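Local coordinates for protein glutamate receptor 1 (Adineta vaga, PDB 4IO2) that binds glutamate in its extracellular ligand-binding domain, the piece described here, and as a whole receptor probably works as a ligand-gated ion channel, at residues Thr65-Gly77 / Ala82-Val96. Sequence-based numbering, arbitrary orientation.
With GLU (glutamic acid), chain E.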
loop_
_atom_site.group_PDB
_atom_site.type_symbol
_atom_site.label_atom_id
_atom_site.label_comp_id
_atom_site.label_asym_id
_atom_site.label_seq_id
_atom_site.Cartn_x
_atom_site.Cartn_y
_atom_site.Cartn_z
ATOM N N THR A 65 12.265 7.635 -22.414
ATOM C CA THR A 65 11.719 6.386 -21.867
ATOM C C THR A 65 10.409 6.619 -21.131
ATOM O O THR A 65 10.328 7.485 -20.269
ATOM C CB THR A 65 12.728 5.732 -20.905
ATOM O OG1 THR A 65 13.980 5.599 -21.596
ATOM C CG2 THR A 65 12.232 4.373 -20.446
ATOM N N SER A 66 9.402 5.819 -21.457
ATOM C CA SER A 66 8.129 5.868 -20.770
ATOM C C SER A 66 8.204 4.969 -19.541
ATOM O O SER A 66 9.141 4.143 -19.411
ATOM C CB SER A 66 6.989 5.436 -21.702
ATOM O OG SER A 66 7.073 4.050 -21.948
ATOM N N TYR A 67 7.215 5.049 -18.659
ATOM C CA TYR A 67 7.188 4.187 -17.478
ATOM C C TYR A 67 7.002 2.729 -17.916
ATOM O O TYR A 67 7.746 1.846 -17.437
ATOM C CB TYR A 67 6.132 4.703 -16.477
ATOM C CG TYR A 67 6.706 5.836 -15.674
ATOM C CD1 TYR A 67 6.760 7.122 -16.193
ATOM C CD2 TYR A 67 7.248 5.613 -14.434
ATOM C CE1 TYR A 67 7.349 8.171 -15.475
ATOM C CE2 TYR A 67 7.865 6.627 -13.700
ATOM C CZ TYR A 67 7.897 7.911 -14.237
ATOM O OH TYR A 67 8.473 8.970 -13.549
ATOM N N THR A 68 6.044 2.465 -18.797
ATOM C CA THR A 68 5.901 1.097 -19.237
ATOM C C THR A 68 7.135 0.648 -20.033
ATOM O O THR A 68 7.540 -0.520 -19.919
ATOM C CB THR A 68 4.554 0.847 -19.936
ATOM O OG1 THR A 68 3.528 0.987 -18.956
ATOM C CG2 THR A 68 4.500 -0.599 -20.475
ATOM N N GLY A 69 7.787 1.577 -20.741
ATOM C CA GLY A 69 9.058 1.274 -21.424
ATOM C C GLY A 69 10.184 0.844 -20.477
ATOM O O GLY A 69 10.961 -0.086 -20.772
ATOM N N LEU A 70 10.274 1.496 -19.325
ATOM C CA LEU A 70 11.252 1.130 -18.303
ATOM C C LEU A 70 10.984 -0.293 -17.801
ATOM O O LEU A 70 11.932 -1.101 -17.643
ATOM C CB LEU A 70 11.205 2.139 -17.144
ATOM C CG LEU A 70 12.160 1.846 -15.981
ATOM C CD1 LEU A 70 13.599 1.884 -16.403
ATOM C CD2 LEU A 70 11.879 2.836 -14.895
ATOM N N VAL A 71 9.717 -0.611 -17.527
ATOM C CA VAL A 71 9.353 -1.948 -17.070
ATOM C C VAL A 71 9.749 -2.994 -18.129
ATOM O O VAL A 71 10.328 -4.037 -17.805
ATOM C CB VAL A 71 7.846 -1.988 -16.754
ATOM C CG1 VAL A 71 7.347 -3.380 -16.512
ATOM C CG2 VAL A 71 7.562 -1.089 -15.548
ATOM N N LEU A 72 9.415 -2.723 -19.392
ATOM C CA LEU A 72 9.765 -3.634 -20.470
ATOM C C LEU A 72 11.274 -3.816 -20.618
ATOM O O LEU A 72 11.754 -4.918 -20.889
ATOM C CB LEU A 72 9.169 -3.130 -21.795
ATOM C CG LEU A 72 7.658 -3.335 -21.897
ATOM C CD1 LEU A 72 7.069 -2.423 -22.975
ATOM C CD2 LEU A 72 7.338 -4.771 -22.185
ATOM N N ALA A 73 12.018 -2.744 -20.447
ATOM C CA ALA A 73 13.487 -2.802 -20.515
ATOM C C ALA A 73 14.027 -3.698 -19.409
ATOM O O ALA A 73 14.909 -4.538 -19.661
ATOM C CB ALA A 73 14.077 -1.407 -20.429
ATOM N N LEU A 74 13.474 -3.593 -18.199
ATOM C CA LEU A 74 13.923 -4.465 -17.140
ATOM C C LEU A 74 13.597 -5.918 -17.511
ATOM O O LEU A 74 14.424 -6.818 -17.339
ATOM C CB LEU A 74 13.280 -4.082 -15.811
ATOM C CG LEU A 74 13.792 -4.972 -14.678
ATOM C CD1 LEU A 74 13.951 -4.173 -13.424
ATOM C CD2 LEU A 74 12.902 -6.184 -14.437
ATOM N N ALA A 75 12.374 -6.175 -17.985
ATOM C CA ALA A 75 11.972 -7.544 -18.319
ATOM C C ALA A 75 12.875 -8.128 -19.392
ATOM O O ALA A 75 13.087 -9.327 -19.416
ATOM C CB ALA A 75 10.521 -7.608 -18.766
ATOM N N ASN A 76 13.407 -7.281 -20.267
ATOM C CA ASN A 76 14.322 -7.716 -21.327
ATOM C C ASN A 76 15.742 -7.977 -20.823
ATOM O O ASN A 76 16.555 -8.495 -21.572
ATOM C CB ASN A 76 14.374 -6.617 -22.383
ATOM C CG ASN A 76 15.152 -7.019 -23.612
ATOM O OD1 ASN A 76 14.755 -7.941 -24.316
ATOM N ND2 ASN A 76 16.230 -6.295 -23.901
ATOM N N GLY A 77 16.041 -7.581 -19.583
ATOM C CA GLY A 77 17.347 -7.825 -18.982
ATOM C C GLY A 77 18.263 -6.614 -18.946
ATOM O O GLY A 77 19.429 -6.778 -18.586
ATOM N N ALA A 82 14.506 -1.763 -10.956
ATOM C CA ALA A 82 14.219 -0.358 -11.297
ATOM C C ALA A 82 13.472 0.298 -10.131
ATOM O O ALA A 82 12.532 -0.256 -9.574
ATOM C CB ALA A 82 13.420 -0.232 -12.613
ATOM N N ILE A 83 13.954 1.472 -9.752
ATOM C CA ILE A 83 13.437 2.204 -8.611
ATOM C C ILE A 83 12.968 3.567 -9.038
ATOM O O ILE A 83 13.721 4.331 -9.652
ATOM C CB ILE A 83 14.478 2.358 -7.476
ATOM C CG1 ILE A 83 15.036 1.002 -7.022
ATOM C CG2 ILE A 83 13.826 3.065 -6.313
ATOM C CD1 ILE A 83 16.153 1.120 -5.975
ATOM N N GLY A 84 11.728 3.886 -8.697
ATOM C CA GLY A 84 11.184 5.181 -9.005
ATOM C C GLY A 84 9.731 5.268 -8.602
ATOM O O GLY A 84 9.186 4.466 -7.820
ATOM N N ASP A 85 9.067 6.292 -9.128
ATOM C CA ASP A 85 7.619 6.490 -8.963
ATOM C C ASP A 85 6.885 5.631 -9.988
ATOM O O ASP A 85 6.261 6.143 -10.902
ATOM C CB ASP A 85 7.234 7.976 -9.088
ATOM C CG ASP A 85 7.795 8.699 -10.324
ATOM O OD1 ASP A 85 8.751 8.250 -10.960
ATOM O OD2 ASP A 85 7.262 9.810 -10.640
ATOM N N ILE A 86 7.012 4.302 -9.809
ATOM C CA ILE A 86 6.534 3.321 -10.768
ATOM C C ILE A 86 5.340 2.596 -10.176
ATOM O O ILE A 86 5.447 1.889 -9.162
ATOM C CB ILE A 86 7.635 2.298 -11.105
ATOM C CG1 ILE A 86 8.919 2.982 -11.597
ATOM C CG2 ILE A 86 7.168 1.341 -12.142
ATOM C CD1 ILE A 86 10.149 2.076 -11.554
ATOM N N THR A 87 4.167 2.835 -10.769
ATOM C CA THR A 87 2.946 2.251 -10.279
ATOM C C THR A 87 2.857 0.746 -10.505
ATOM O O THR A 87 3.122 0.244 -11.594
ATOM C CB THR A 87 1.738 2.954 -10.907
ATOM O OG1 THR A 87 1.848 4.363 -10.677
ATOM C CG2 THR A 87 0.398 2.458 -10.325
ATOM N N VAL A 88 2.439 0.017 -9.474
ATOM C CA VAL A 88 2.201 -1.432 -9.560
ATOM C C VAL A 88 0.859 -1.622 -10.238
ATOM O O VAL A 88 -0.178 -1.144 -9.758
ATOM C CB VAL A 88 2.202 -2.039 -8.161
ATOM C CG1 VAL A 88 1.999 -3.544 -8.271
ATOM C CG2 VAL A 88 3.525 -1.710 -7.438
ATOM N N THR A 89 0.850 -2.265 -11.394
ATOM C CA THR A 89 -0.391 -2.517 -12.134
ATOM C C THR A 89 -0.495 -3.986 -12.514
ATOM O O THR A 89 0.481 -4.686 -12.602
ATOM C CB THR A 89 -0.515 -1.710 -13.444
ATOM O OG1 THR A 89 0.410 -2.228 -14.382
ATOM C CG2 THR A 89 -0.250 -0.193 -13.236
ATOM N N SER A 90 -1.712 -4.428 -12.743
ATOM C CA SER A 90 -1.984 -5.808 -13.148
ATOM C C SER A 90 -1.255 -6.155 -14.436
ATOM O O SER A 90 -0.660 -7.213 -14.557
ATOM C CB SER A 90 -3.509 -6.047 -13.305
ATOM O OG SER A 90 -4.103 -5.197 -14.295
ATOM N N ALA A 91 -1.322 -5.272 -15.414
ATOM C CA ALA A 91 -0.670 -5.552 -16.693
ATOM C C ALA A 91 0.833 -5.655 -16.504
ATOM O O ALA A 91 1.490 -6.511 -17.124
ATOM C CB ALA A 91 -0.972 -4.465 -17.762
ATOM N N ARG A 92 1.431 -4.790 -15.698
ATOM C CA ARG A 92 2.886 -4.887 -15.490
ATOM C C ARG A 92 3.281 -6.148 -14.725
ATOM O O ARG A 92 4.317 -6.737 -14.996
ATOM C CB ARG A 92 3.418 -3.619 -14.796
ATOM C CG ARG A 92 3.384 -2.395 -15.697
ATOM C CD ARG A 92 3.542 -1.096 -14.919
ATOM N NE ARG A 92 3.466 0.064 -15.786
ATOM C CZ ARG A 92 3.528 1.323 -15.375
ATOM N NH1 ARG A 92 3.698 1.573 -14.091
ATOM N NH2 ARG A 92 3.470 2.309 -16.264
ATOM N N ARG A 93 2.455 -6.547 -13.780
ATOM C CA ARG A 93 2.728 -7.734 -12.961
ATOM C C ARG A 93 2.743 -9.025 -13.780
ATOM O O ARG A 93 3.328 -9.998 -13.337
ATOM C CB ARG A 93 1.702 -7.788 -11.812
ATOM C CG ARG A 93 1.905 -8.949 -10.843
ATOM C CD ARG A 93 3.181 -8.813 -10.020
ATOM N NE ARG A 93 3.450 -9.953 -9.173
ATOM C CZ ARG A 93 4.113 -11.033 -9.572
ATOM N NH1 ARG A 93 4.566 -11.133 -10.823
ATOM N NH2 ARG A 93 4.322 -12.033 -8.719
ATOM N N GLU A 94 2.136 -9.001 -14.961
ATOM C CA GLU A 94 2.238 -10.158 -15.845
ATOM C C GLU A 94 3.667 -10.397 -16.309
ATOM O O GLU A 94 4.025 -11.527 -16.630
ATOM C CB GLU A 94 1.372 -9.960 -17.088
ATOM C CG GLU A 94 -0.086 -9.986 -16.806
ATOM C CD GLU A 94 -0.667 -11.415 -16.632
ATOM O OE1 GLU A 94 0.105 -12.418 -16.645
ATOM O OE2 GLU A 94 -1.915 -11.517 -16.481
ATOM N N ILE A 95 4.483 -9.347 -16.381
ATOM C CA ILE A 95 5.816 -9.463 -16.978
ATOM C C ILE A 95 6.991 -9.226 -16.032
ATOM O O ILE A 95 8.124 -9.606 -16.355
ATOM C CB ILE A 95 5.958 -8.600 -18.266
ATOM C CG1 ILE A 95 5.732 -7.128 -17.987
ATOM C CG2 ILE A 95 5.057 -9.174 -19.360
ATOM C CD1 ILE A 95 6.220 -6.192 -19.078
ATOM N N VAL A 96 6.735 -8.592 -14.893
ATOM C CA VAL A 96 7.750 -8.345 -13.875
ATOM C C VAL A 96 7.124 -8.589 -12.517
ATOM O O VAL A 96 5.878 -8.609 -12.367
ATOM C CB VAL A 96 8.291 -6.897 -13.912
ATOM C CG1 VAL A 96 9.029 -6.604 -15.229
ATOM C CG2 VAL A 96 7.204 -5.846 -13.666
HETATM N N GLU E . 3.596 6.343 -11.739
HETATM C CA GLU E . 3.206 6.424 -13.150
HETATM C C GLU E . 3.449 5.085 -13.841
HETATM O O GLU E . 4.151 4.218 -13.260
HETATM C CB GLU E . 3.957 7.523 -13.906
HETATM C CG GLU E . 3.822 8.944 -13.346
HETATM C CD GLU E . 2.446 9.590 -13.505
HETATM O OE1 GLU E . 1.596 9.005 -14.174
HETATM O OE2 GLU E . 2.261 10.732 -13.009
HETATM O OXT GLU E . 2.927 4.886 -14.963
#
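Tyr67 and Arg92 lie side by side at the bound glutamate, as in the ligand-binding domains of ionotropic glutamate receptors. The tyrosine ring lies with one face over the ligand's CB, and its OH gives a 2.7 Å hydrogen bond to Asp85 OD1, on the syn side but tilted 32° out of the carboxylate plane. Arg92 runs extended from CG to NE, which carries its guanidinium to the ligand's alpha-carboxylate: NH1 reaches GLU O at 2.8 Å and NH2 reaches GLU OXT at 2.9 Å. The same group is held at its edge by Thr68 OG1, 3.0 Å from NH2, while NH1 also donates, tilted from the plane, to Thr87 O, so both segments fix its rotation. Replacing Tyr67 by alanine is likely to uncover the ligand's CB and leave Asp85 OD1 without its hydroxyl partner. Beneath the pocket the packing is close and apolar: Leu70 CD2 meets Ile86 CD1 at 3.8 Å, and Val71 turns CG1 opposite its backbone N (chi1 170°), 3.8 Å from Val96 CG2. Toward the surface, exposed Leu72 reaches Ile95 only with its end, and Ala75 CB touches Val96 CG1. Helix 67-75 thus lies over Arg92, Ile95 and Val96, while strand 200-211 packs on Val96 through Val210, helix 40-52 lies against Ile83, and Arg93 and Glu94 form salt bridges with Asp222 and Lys219 of the second subunit.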